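Local coordinates for Glyco_hydro_cc domain-containing protein (Pseudomonas viridiflava, PDB 6UAV), which probably hydrolyses internal beta-1,3-glucan linkages, as an endo-beta-1,3-glucanase of glycoside hydrolase family 128 built on a TIM-barrel, at residues A[213-216]-A[222-225]; A[159-162]-A[168-171]; A[61-66]-A[102-107]. All coordinates share one frame; numbering follows the deposited sequence.

Interaction 1 of 3, residues A[213-216]-A[222-225]; sequences MLER and RYAW
In the last beta-alpha-beta unit of the barrel, strand 180-185, helix 200-216 and strand 220-225, the chain turns back so that the end of the helix lies over the strand that follows it; Leu-214 and Glu-215 of the helix meet Tyr-223 of the strand there. Tyr-223 points toward the helix, and with CG set between its backbone N and carbonyl carbon (chi1 53°) the ring extends outward from the sheet to the last helical turn. Leu-214 meets the inner part of this ring: its CB lies 3.7 Å from Tyr-223 CD2, and its branch CD1 comes down beside the root of the tyrosine, 3.8 Å from Tyr-223 CB. The carboxylate of Glu-215 takes the other end. Its chain folds at chi2 (-71°), which brings the acid nearer to the strand than its CB would suggest, and Tyr-223 OH donates a very short hydrogen bond of 2.5 Å to Glu-215 OE2. The acid arrives at the edge of the ring, near its plane, while its own plane stands 89° from that of the ring. The pair is buried, and each of the two bonded oxygens has a second partner: Ser-3 OG bonds to Glu-215 OE2, and Arg-6 NE bonds to Tyr-223 OH, so both buried polar ends are satisfied. Since residues 3 and 6 belong to the start of the chain, the polar end of the contact also ties the first strand region to the last helix and strand. This is helix-on-sheet packing of a (beta/alpha)8 barrel, with a buried tyrosine-carboxylate bond added where the barrel closes.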
ATOM      1  N   MET A 213     -16.044   1.004   4.281  1.00 15.58           N
ATOM      2  CA  MET A 213     -15.564   0.228   5.438  1.00 16.38           C
ATOM      3  C   MET A 213     -14.196   0.790   5.875  1.00 15.23           C
ATOM      4  O   MET A 213     -14.023   1.030   7.104  1.00 15.29           O
ATOM      5  CB  MET A 213     -15.509  -1.248   5.051  1.00 16.32           C
ATOM      6  CG  MET A 213     -15.006  -2.162   6.143  1.00 16.45           C
ATOM      7  SD  MET A 213     -13.215  -2.307   6.141  1.00 16.17           S
ATOM      8  CE  MET A 213     -12.945  -3.145   4.587  1.00 15.97           C
ATOM      9  N   LEU A 214     -13.295   1.093   4.936  1.00 14.28           N
ATOM     10  CA  LEU A 214     -11.920   1.536   5.268  1.00 13.89           C
ATOM     11  C   LEU A 214     -11.961   2.955   5.841  1.00 14.29           C
ATOM     12  O   LEU A 214     -11.200   3.208   6.756  1.00 15.65           O
ATOM     13  CB  LEU A 214     -11.017   1.440   4.057  1.00 13.85           C
ATOM     14  CG  LEU A 214     -10.753   0.026   3.554  1.00 13.29           C
ATOM     15  CD1 LEU A 214     -10.025   0.092   2.210  1.00 14.16           C
ATOM     16  CD2 LEU A 214      -9.944  -0.842   4.551  1.00 13.26           C
ATOM     17  N   GLU A 215     -12.832   3.812   5.318  1.00 14.59           N
ATOM     18  CA  GLU A 215     -13.029   5.175   5.833  1.00 15.34           C
ATOM     19  C   GLU A 215     -13.522   5.086   7.287  1.00 16.49           C
ATOM     20  O   GLU A 215     -13.118   5.934   8.089  1.00 16.56           O
ATOM     21  CB  GLU A 215     -13.987   5.944   4.932  1.00 15.95           C
ATOM     22  CG  GLU A 215     -13.333   6.436   3.634  1.00 15.48           C
ATOM     23  CD  GLU A 215     -12.327   7.561   3.785  1.00 15.43           C
ATOM     24  OE1 GLU A 215     -12.336   8.233   4.881  1.00 16.06           O
ATOM     25  OE2 GLU A 215     -11.596   7.812   2.795  1.00 15.51           O
ATOM     26  N   ARG A 216     -14.425   4.142   7.584  1.00 17.24           N
ATOM     27  CA  ARG A 216     -15.081   4.062   8.910  1.00 18.90           C
ATOM     28  C   ARG A 216     -14.178   3.369   9.920  1.00 18.89           C
ATOM     29  O   ARG A 216     -14.406   3.609  11.068  1.00 20.65           O
ATOM     30  CB  ARG A 216     -16.490   3.455   8.832  1.00 20.97           C
ATOM     31  CG  ARG A 216     -17.400   4.365   8.011  1.00 23.28           C
ATOM     32  CD  ARG A 216     -18.849   3.925   7.953  1.00 26.28           C
ATOM     33  NE  ARG A 216     -19.638   4.933   7.229  1.00 27.27           N
ATOM     34  CZ  ARG A 216     -20.881   4.703   6.837  1.00 30.45           C
ATOM     35  NH1 ARG A 216     -21.430   3.531   7.126  1.00 30.79           N
ATOM     36  NH2 ARG A 216     -21.549   5.622   6.168  1.00 31.12           N
ATOM     37  N   ARG A 222      -4.612   4.827   5.894  1.00 12.67           N
ATOM     38  CA  ARG A 222      -4.538   5.133   4.463  1.00 13.16           C
ATOM     39  C   ARG A 222      -4.839   3.845   3.696  1.00 12.49           C
ATOM     40  O   ARG A 222      -4.688   2.705   4.257  1.00 13.05           O
ATOM     41  CB  ARG A 222      -3.176   5.711   4.058  1.00 13.86           C
ATOM     42  CG  ARG A 222      -3.062   7.221   4.241  1.00 15.26           C
ATOM     43  CD  ARG A 222      -1.825   7.920   3.718  1.00 17.32           C
ATOM     44  NE  ARG A 222      -2.072   9.349   3.495  1.00 18.67           N
ATOM     45  CZ  ARG A 222      -1.178  10.199   2.993  1.00 19.15           C
ATOM     46  NH1 ARG A 222       0.055   9.786   2.723  1.00 18.38           N
ATOM     47  NH2 ARG A 222      -1.540  11.443   2.731  1.00 20.80           N
ATOM     48  N   TYR A 223      -5.359   4.025   2.506  1.00 11.84           N
ATOM     49  CA  TYR A 223      -5.571   2.909   1.576  1.00 11.19           C
ATOM     50  C   TYR A 223      -5.220   3.374   0.171  1.00 10.86           C
ATOM     51  O   TYR A 223      -5.257   4.545  -0.113  1.00 10.95           O
ATOM     52  CB  TYR A 223      -7.006   2.356   1.652  1.00 11.38           C
ATOM     53  CG  TYR A 223      -8.103   3.374   1.487  1.00 11.37           C
ATOM     54  CD1 TYR A 223      -8.478   3.823   0.235  1.00 11.38           C
ATOM     55  CD2 TYR A 223      -8.719   3.945   2.572  1.00 12.23           C
ATOM     56  CE1 TYR A 223      -9.515   4.712   0.044  1.00 11.79           C
ATOM     57  CE2 TYR A 223      -9.703   4.904   2.407  1.00 12.37           C
ATOM     58  CZ  TYR A 223     -10.062   5.335   1.145  1.00 12.01           C
ATOM     59  OH  TYR A 223     -11.006   6.293   0.920  1.00 13.29           O
ATOM     60  N   ALA A 224      -4.974   2.397  -0.687  1.00 10.12           N
ATOM     61  CA  ALA A 224      -4.633   2.687  -2.067  1.00 10.50           C
ATOM     62  C   ALA A 224      -5.259   1.655  -2.978  1.00 10.77           C
ATOM     63  O   ALA A 224      -4.986   0.454  -2.849  1.00 10.59           O
ATOM     64  CB  ALA A 224      -3.152   2.690  -2.208  1.00 10.72           C
ATOM     65  N   TRP A 225      -6.041   2.181  -3.906  1.00 11.29           N
ATOM     66  CA  TRP A 225      -6.712   1.345  -4.918  1.00 11.40           C
ATOM     67  C   TRP A 225      -5.699   0.833  -5.939  1.00 10.99           C
ATOM     68  O   TRP A 225      -4.858   1.631  -6.466  1.00 10.97           O
ATOM     69  CB  TRP A 225      -7.860   2.122  -5.580  1.00 12.54           C
ATOM     70  CG  TRP A 225      -8.634   1.318  -6.575  1.00 12.70           C
ATOM     71  CD1 TRP A 225      -8.416   1.192  -7.914  1.00 13.13           C
ATOM     72  CD2 TRP A 225      -9.731   0.455  -6.263  1.00 13.07           C
ATOM     73  NE1 TRP A 225      -9.324   0.330  -8.471  1.00 13.64           N
ATOM     74  CE2 TRP A 225     -10.166  -0.122  -7.473  1.00 13.52           C
ATOM     75  CE3 TRP A 225     -10.422   0.183  -5.085  1.00 13.32           C
ATOM     76  CZ2 TRP A 225     -11.189  -1.069  -7.507  1.00 13.90           C
ATOM     77  CZ3 TRP A 225     -11.495  -0.682  -5.136  1.00 13.42           C
ATOM     78  CH2 TRP A 225     -11.854  -1.315  -6.324  1.00 13.63           C
TER

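Interaction 2 of 3, residues A[159-162]-A[168-171]; sequences FHWY and SMLD
One face of the Trp-161 indole carries the side chain of Met-169, whose CG stands 3.7 Å from the centroid of the six-membered ring and only 12° off its normal, a CH-pi contact. The sulfur lies more obliquely, Met-169 SD being 4.5 Å from the same centroid and 28° off the normal, so this is a Met-aromatic contact with the methylene more squarely over the ring than the sulfur. Bends at chi2 and chi3 curl the methionine back on itself, and its methyl end is carried between the two aromatic residues: Met-169 CE is 4.0 Å from Trp-161 CH2 and 4.1 Å from Phe-159 CZ. The Phe-159 ring is met obliquely, with Met-169 CB 3.6 Å from Phe-159 CE2; one atom nearer the ring's attachment, Leu-170 CD2 lies 4.0 Å from Phe-159 CD2. No hydrogen bond crosses between the segments. The indole nitrogen of Trp-161 is instead taken by the backbone oxygen of Tyr-164, in the connection between strand and helix, which should help fix the turn of the indole under the methionine.

Phe-159 and Trp-161 alternate with His-160 along strand 156-161, and both direct their side chains out to helix 166-173, where Leu-166 also packs on them. His-160, between them, bonds through ND1 to Glu-84. A glycerol, probably from the crystallisation liquor, lies close to Trp-161. Alternate strand residues supplying an apolar layer beneath the helix that follows are the usual beta-alpha packing of a TIM barrel.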
ATOM      1  N   PHE A 159      -1.391  -4.131   4.296  1.00 10.79           N
ATOM      2  CA  PHE A 159      -2.156  -5.280   3.822  1.00 10.87           C
ATOM      3  C   PHE A 159      -2.608  -5.019   2.392  1.00 10.50           C
ATOM      4  O   PHE A 159      -2.909  -3.888   2.038  1.00 11.66           O
ATOM      5  CB  PHE A 159      -3.328  -5.515   4.775  1.00 10.88           C
ATOM      6  CG  PHE A 159      -3.899  -6.899   4.606  1.00 11.76           C
ATOM      7  CD1 PHE A 159      -3.105  -7.999   4.838  1.00 12.20           C
ATOM      8  CD2 PHE A 159      -5.189  -7.114   4.179  1.00 11.66           C
ATOM      9  CE1 PHE A 159      -3.578  -9.285   4.641  1.00 12.84           C
ATOM     10  CE2 PHE A 159      -5.654  -8.400   3.983  1.00 12.14           C
ATOM     11  CZ  PHE A 159      -4.849  -9.476   4.214  1.00 12.43           C
ATOM     12  N   HIS A 160      -2.646  -6.080   1.593  1.00 10.70           N
ATOM     13  CA  HIS A 160      -3.192  -6.120   0.238  1.00 10.55           C
ATOM     14  C   HIS A 160      -4.292  -7.170   0.186  1.00 11.43           C
ATOM     15  O   HIS A 160      -4.142  -8.236   0.796  1.00 10.65           O
ATOM     16  CB  HIS A 160      -2.083  -6.582  -0.748  1.00 10.72           C
ATOM     17  CG  HIS A 160      -0.880  -5.688  -0.786  1.00 10.48           C
ATOM     18  ND1 HIS A 160       0.240  -6.049  -1.502  1.00 10.46           N
ATOM     19  CD2 HIS A 160      -0.673  -4.460  -0.286  1.00  9.45           C
ATOM     20  CE1 HIS A 160       1.123  -5.040  -1.444  1.00  9.62           C
ATOM     21  NE2 HIS A 160       0.576  -4.037  -0.680  1.00 10.01           N
ATOM     22  N   TRP A 161      -5.370  -6.886  -0.541  1.00 11.60           N
ATOM     23  CA  TRP A 161      -6.480  -7.850  -0.610  1.00 12.28           C
ATOM     24  C   TRP A 161      -7.278  -7.583  -1.890  1.00 12.16           C
ATOM     25  O   TRP A 161      -7.633  -6.431  -2.140  1.00 12.92           O
ATOM     26  CB  TRP A 161      -7.337  -7.757   0.639  1.00 12.47           C
ATOM     27  CG  TRP A 161      -8.123  -9.006   0.830  1.00 12.90           C
ATOM     28  CD1 TRP A 161      -9.492  -9.155   0.710  1.00 13.01           C
ATOM     29  CD2 TRP A 161      -7.591 -10.290   1.184  1.00 12.89           C
ATOM     30  NE1 TRP A 161      -9.826 -10.451   0.964  1.00 13.80           N
ATOM     31  CE2 TRP A 161      -8.691 -11.171   1.262  1.00 13.27           C
ATOM     32  CE3 TRP A 161      -6.302 -10.768   1.486  1.00 12.91           C
ATOM     33  CZ2 TRP A 161      -8.523 -12.513   1.562  1.00 14.31           C
ATOM     34  CZ3 TRP A 161      -6.143 -12.106   1.766  1.00 13.24           C
ATOM     35  CH2 TRP A 161      -7.251 -12.960   1.835  1.00 13.74           C
ATOM     36  N   TYR A 162      -7.524  -8.656  -2.634  1.00 12.77           N
ATOM     37  CA  TYR A 162      -8.216  -8.644  -3.947  1.00 12.79           C
ATOM     38  C   TYR A 162      -9.510  -9.483  -3.951  1.00 13.14           C
ATOM     39  O   TYR A 162      -9.891 -10.064  -4.960  1.00 13.05           O
ATOM     40  CB  TYR A 162      -7.210  -9.128  -4.994  1.00 12.18           C
ATOM     41  CG  TYR A 162      -6.154  -8.098  -5.288  1.00 12.55           C
ATOM     42  CD1 TYR A 162      -5.038  -7.983  -4.469  1.00 12.34           C
ATOM     43  CD2 TYR A 162      -6.316  -7.166  -6.307  1.00 12.63           C
ATOM     44  CE1 TYR A 162      -4.049  -7.048  -4.737  1.00 12.18           C
ATOM     45  CE2 TYR A 162      -5.349  -6.217  -6.585  1.00 12.88           C
ATOM     46  CZ  TYR A 162      -4.215  -6.151  -5.785  1.00 12.21           C
ATOM     47  OH  TYR A 162      -3.268  -5.225  -6.089  1.00 11.93           O
ATOM     48  N   SER A 168     -12.662  -8.847   7.532  1.00 16.00           N
ATOM     49  CA  SER A 168     -12.430 -10.064   8.335  1.00 16.14           C
ATOM     50  C   SER A 168     -10.906 -10.285   8.421  1.00 15.64           C
ATOM     51  O   SER A 168     -10.400 -10.660   9.516  1.00 15.11           O
ATOM     52  CB  SER A 168     -13.207 -11.223   7.765  1.00 17.28           C
ATOM     53  OG  SER A 168     -12.544 -11.832   6.684  1.00 17.52           O
ATOM     54  N   MET A 169     -10.178  -9.963   7.349  1.00 14.64           N
ATOM     55  CA  MET A 169      -8.721 -10.132   7.348  1.00 14.47           C
ATOM     56  C   MET A 169      -8.107  -9.048   8.267  1.00 14.29           C
ATOM     57  O   MET A 169      -7.163  -9.346   9.016  1.00 13.22           O
ATOM     58  CB  MET A 169      -8.159 -10.068   5.937  1.00 14.79           C
ATOM     59  CG  MET A 169      -8.511 -11.244   5.071  1.00 16.36           C
ATOM     60  SD  MET A 169      -8.201 -12.859   5.775  1.00 18.98           S
ATOM     61  CE  MET A 169      -6.426 -12.918   5.772  1.00 19.03           C
ATOM     62  N   LEU A 170      -8.597  -7.814   8.238  1.00 14.19           N
ATOM     63  CA  LEU A 170      -8.118  -6.770   9.178  1.00 14.21           C
ATOM     64  C   LEU A 170      -8.453  -7.187  10.613  1.00 15.31           C
ATOM     65  O   LEU A 170      -7.583  -6.983  11.512  1.00 15.11           O
ATOM     66  CB  LEU A 170      -8.684  -5.405   8.827  1.00 14.42           C
ATOM     67  CG  LEU A 170      -8.323  -4.909   7.417  1.00 14.15           C
ATOM     68  CD1 LEU A 170      -8.944  -3.539   7.174  1.00 14.34           C
ATOM     69  CD2 LEU A 170      -6.810  -4.911   7.159  1.00 14.06           C
ATOM     70  N   ASP A 171      -9.637  -7.730  10.866  1.00 15.35           N
ATOM     71  CA  ASP A 171      -9.962  -8.200  12.253  1.00 16.88           C
ATOM     72  C   ASP A 171      -8.965  -9.267  12.665  1.00 16.34           C
ATOM     73  O   ASP A 171      -8.434  -9.209  13.821  1.00 17.57           O
ATOM     74  CB  ASP A 171     -11.407  -8.649  12.387  1.00 17.58           C
ATOM     75  CG  ASP A 171     -12.404  -7.519  12.417  1.00 18.87           C
ATOM     76  OD1 ASP A 171     -11.941  -6.334  12.429  1.00 18.99           O
ATOM     77  OD2 ASP A 171     -13.636  -7.824  12.430  1.00 19.98           O
TER

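Interaction 3 of 3, residues A[61-66]-A[102-107]; sequences LDDGQL and WPRLEQ
Asp-63 and Arg-104 meet side-on, their flat groups only 18° from coplanar although the two side chains cross at about a right angle. Two guanidinium nitrogens grip the two carboxylate oxygens. Arg-104 NE reaches Asp-63 OD2 at 2.9 Å in an almost straight bond, N-H...O 176°, using the syn lone pair of that oxygen. The second bond runs from Arg-104 NH2 to Asp-63 OD1 at 2.8 Å and is somewhat tilted out of both planes. A bend at chi3 (62°) in an otherwise extended arginine turns the NE edge to the acid.

The salt bridge spans two neighbouring outer helices of the barrel, 63-72 and 95-112, at the very start of the first. Asp-62 is the N-cap of that helix and accepts from Gln-65 N through its OD1, 3.2 Å away, while Asp-63, in the first turn, turns its own carboxylate across to the other helix. Negative charge at this end of the helix would suit its dipole.

Leu-61 approaches Arg-104 from the opposite direction. Its CB lies 3.7 Å from Arg-104 NH2, and its branch CD2 goes on to meet Leu-105 CD2 at 4.1 Å, an apolar contact beneath the charged pair; Leu-61 also rests on Val-56, and Leu-105 on Val-81 and Leu-116, all barrel strand residues. Water 1 accepts from both Leu-61 N and Arg-104 NH2. Water 2, 2.7 Å from Asp-63 OD2, lies where it can donate to that oxygen and to Arg-104 O, though it has more acceptors near it than protons.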
ATOM      1  N   LEU A  61      18.418  -2.675  -1.181  1.00 19.78           N
ATOM      2  CA  LEU A  61      18.151  -1.323  -0.645  1.00 20.08           C
ATOM      3  C   LEU A  61      19.466  -0.557  -0.681  1.00 20.50           C
ATOM      4  O   LEU A  61      20.454  -1.081  -0.174  1.00 20.96           O
ATOM      5  CB  LEU A  61      17.727  -1.472   0.808  1.00 20.70           C
ATOM      6  CG  LEU A  61      17.742  -0.211   1.667  1.00 22.39           C
ATOM      7  CD1 LEU A  61      16.812   0.816   1.088  1.00 22.05           C
ATOM      8  CD2 LEU A  61      17.364  -0.506   3.116  1.00 23.00           C
ATOM      9  N   ASP A  62      19.432   0.623  -1.277  1.00 21.65           N
ATOM     10  CA  ASP A  62      20.553   1.584  -1.274  1.00 21.62           C
ATOM     11  C   ASP A  62      20.302   2.536  -0.107  1.00 20.01           C
ATOM     12  O   ASP A  62      19.594   3.503  -0.334  1.00 17.70           O
ATOM     13  CB  ASP A  62      20.607   2.255  -2.642  1.00 23.95           C
ATOM     14  CG  ASP A  62      21.762   3.225  -2.738  1.00 27.32           C
ATOM     15  OD1 ASP A  62      22.322   3.621  -1.645  1.00 30.17           O
ATOM     16  OD2 ASP A  62      22.023   3.640  -3.869  1.00 31.86           O
ATOM     17  N   ASP A  63      20.746   2.158   1.099  1.00 20.24           N
ATOM     18  CA  ASP A  63      20.327   2.811   2.378  1.00 20.42           C
ATOM     19  C   ASP A  63      20.720   4.290   2.282  1.00 19.87           C
ATOM     20  O   ASP A  63      19.907   5.168   2.604  1.00 18.65           O
ATOM     21  CB  ASP A  63      20.964   2.198   3.643  1.00 21.65           C
ATOM     22  CG  ASP A  63      20.908   0.670   3.815  1.00 25.16           C
ATOM     23  OD1 ASP A  63      21.246  -0.067   2.843  1.00 27.22           O
ATOM     24  OD2 ASP A  63      20.583   0.213   4.963  1.00 24.72           O
ATOM     25  N   GLY A  64      21.936   4.553   1.826  1.00 20.79           N
ATOM     26  CA  GLY A  64      22.470   5.924   1.739  1.00 21.83           C
ATOM     27  C   GLY A  64      21.608   6.802   0.855  1.00 20.95           C
ATOM     28  O   GLY A  64      21.189   7.910   1.268  1.00 21.00           O
ATOM     29  N   GLN A  65      21.266   6.332  -0.338  1.00 21.96           N
ATOM     30  CA  GLN A  65      20.459   7.083  -1.323  1.00 21.75           C
ATOM     31  C   GLN A  65      19.058   7.360  -0.770  1.00 18.82           C
ATOM     32  O   GLN A  65      18.529   8.516  -0.928  1.00 18.09           O
ATOM     33  CB  GLN A  65      20.424   6.224  -2.589  1.00 25.54           C
ATOM     34  CG  GLN A  65      19.412   6.640  -3.631  1.00 30.45           C
ATOM     35  CD  GLN A  65      19.599   5.935  -4.966  1.00 36.84           C
ATOM     36  OE1 GLN A  65      19.517   6.566  -6.024  1.00 41.63           O
ATOM     37  NE2 GLN A  65      19.845   4.622  -4.939  1.00 40.40           N
ATOM     38  N   LEU A  66      18.476   6.351  -0.090  1.00 16.29           N
ATOM     39  CA  LEU A  66      17.161   6.582   0.531  1.00 15.12           C
ATOM     40  C   LEU A  66      17.248   7.596   1.655  1.00 15.47           C
ATOM     41  O   LEU A  66      16.379   8.476   1.714  1.00 14.40           O
ATOM     42  CB  LEU A  66      16.546   5.280   1.013  1.00 14.85           C
ATOM     43  CG  LEU A  66      15.232   5.407   1.744  1.00 14.36           C
ATOM     44  CD1 LEU A  66      14.201   6.124   0.926  1.00 14.89           C
ATOM     45  CD2 LEU A  66      14.778   4.055   2.231  1.00 14.33           C
ATOM     46  N   TRP A 102      15.603  -5.804   9.185  1.00 12.57           N
ATOM     47  CA  TRP A 102      14.771  -4.833   9.936  1.00 11.95           C
ATOM     48  C   TRP A 102      15.603  -3.768  10.615  1.00 12.76           C
ATOM     49  O   TRP A 102      15.208  -2.590  10.610  1.00 12.80           O
ATOM     50  CB  TRP A 102      13.820  -5.563  10.915  1.00 12.24           C
ATOM     51  CG  TRP A 102      12.568  -4.771  11.143  1.00 11.64           C
ATOM     52  CD1 TRP A 102      12.214  -3.976  12.211  1.00 11.89           C
ATOM     53  CD2 TRP A 102      11.521  -4.622  10.183  1.00 11.88           C
ATOM     54  NE1 TRP A 102      11.002  -3.396  11.966  1.00 11.89           N
ATOM     55  CE2 TRP A 102      10.561  -3.747  10.738  1.00 12.13           C
ATOM     56  CE3 TRP A 102      11.297  -5.128   8.903  1.00 12.95           C
ATOM     57  CZ2 TRP A 102       9.380  -3.401  10.076  1.00 12.91           C
ATOM     58  CZ3 TRP A 102      10.099  -4.818   8.275  1.00 12.84           C
ATOM     59  CH2 TRP A 102       9.166  -3.978   8.859  1.00 13.07           C
ATOM     60  N   PRO A 103      16.743  -4.090  11.270  1.00 12.87           N
ATOM     61  CA  PRO A 103      17.528  -3.047  11.965  1.00 13.26           C
ATOM     62  C   PRO A 103      17.953  -1.901  11.021  1.00 13.27           C
ATOM     63  O   PRO A 103      18.060  -0.756  11.481  1.00 13.03           O
ATOM     64  CB  PRO A 103      18.721  -3.807  12.564  1.00 14.38           C
ATOM     65  CG  PRO A 103      18.149  -5.248  12.761  1.00 14.25           C
ATOM     66  CD  PRO A 103      17.310  -5.438  11.512  1.00 13.62           C
ATOM     67  N   ARG A 104      18.265  -2.212   9.772  1.00 13.56           N
ATOM     68  CA  ARG A 104      18.562  -1.184   8.714  1.00 14.49           C
ATOM     69  C   ARG A 104      17.371  -0.225   8.537  1.00 13.52           C
ATOM     70  O   ARG A 104      17.591   0.998   8.408  1.00 13.80           O
ATOM     71  CB  ARG A 104      18.962  -1.892   7.413  1.00 15.60           C
ATOM     72  CG  ARG A 104      20.364  -2.486   7.482  1.00 18.48           C
ATOM     73  CD  ARG A 104      20.631  -3.372   6.282  1.00 20.22           C
ATOM     74  NE  ARG A 104      20.590  -2.731   4.982  1.00 21.26           N
ATOM     75  CZ  ARG A 104      20.602  -3.413   3.845  1.00 23.98           C
ATOM     76  NH1 ARG A 104      20.729  -4.735   3.917  1.00 25.83           N
ATOM     77  NH2 ARG A 104      20.583  -2.794   2.667  1.00 24.06           N
ATOM     78  N   LEU A 105      16.140  -0.745   8.540  1.00 12.77           N
ATOM     79  CA  LEU A 105      14.901   0.064   8.452  1.00 12.42           C
ATOM     80  C   LEU A 105      14.721   0.858   9.727  1.00 12.79           C
ATOM     81  O   LEU A 105      14.332   2.038   9.650  1.00 13.63           O
ATOM     82  CB  LEU A 105      13.709  -0.840   8.141  1.00 12.62           C
ATOM     83  CG  LEU A 105      13.901  -1.718   6.905  1.00 12.92           C
ATOM     84  CD1 LEU A 105      12.689  -2.547   6.736  1.00 12.99           C
ATOM     85  CD2 LEU A 105      14.162  -0.898   5.628  1.00 13.54           C
ATOM     86  N   GLU A 106      14.931   0.235  10.893  1.00 12.59           N
ATOM     87  CA  GLU A 106      14.834   0.966  12.167  1.00 12.46           C
ATOM     88  C   GLU A 106      15.860   2.095  12.181  1.00 12.85           C
ATOM     89  O   GLU A 106      15.599   3.174  12.816  1.00 12.40           O
ATOM     90  CB  GLU A 106      15.047  -0.030  13.322  1.00 12.42           C
ATOM     91  CG  GLU A 106      13.921  -0.997  13.461  1.00 12.46           C
ATOM     92  CD  GLU A 106      14.131  -2.087  14.486  1.00 12.88           C
ATOM     93  OE1 GLU A 106      15.288  -2.452  14.689  1.00 13.71           O
ATOM     94  OE2 GLU A 106      13.102  -2.583  15.062  1.00 13.46           O
ATOM     95  N   GLN A 107      17.056   1.842  11.682  1.00 13.38           N
ATOM     96  CA  GLN A 107      18.099   2.878  11.633  1.00 14.61           C
ATOM     97  C   GLN A 107      17.583   4.028  10.745  1.00 13.62           C
ATOM     98  O   GLN A 107      17.702   5.229  11.117  1.00 14.60           O
ATOM     99  CB  GLN A 107      19.425   2.317  11.126  1.00 15.87           C
ATOM    100  CG  GLN A 107      20.454   3.449  11.060  1.00 19.08           C
ATOM    101  CD  GLN A 107      21.840   2.990  10.657  1.00 21.68           C
ATOM    102  OE1 GLN A 107      22.053   2.490   9.540  1.00 26.00           O
ATOM    103  NE2 GLN A 107      22.786   3.206  11.558  1.00 22.34           N
TER
HETATM  104  O   HOH W   1      21.044  -3.977   0.103  1.00 34.60           O
HETATM  105  O   HOH W   2      20.109   1.694   7.113  1.00 20.39           O

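Along the chain the contacts come one after another: interaction 3 closes first, then interaction 2, then interaction 1. Interactions 1 and 2 are neighbours, their centres 11 Å apart, and they touch where Leu-214 CD2 packs on Leu-170 CD1 at 3.9 Å. Each sets a helix against the same eight-stranded barrel, in successive beta-alpha-beta units that share strand 180-185, so the two form one continuous patch of helix packing on the sheet. Interaction 3 lies about 28 Å, centre to centre, from interaction 1, across the middle of the chain, and about 27 Å from interaction 2. It joins neighbouring outer helices on a different part of the barrel's shell.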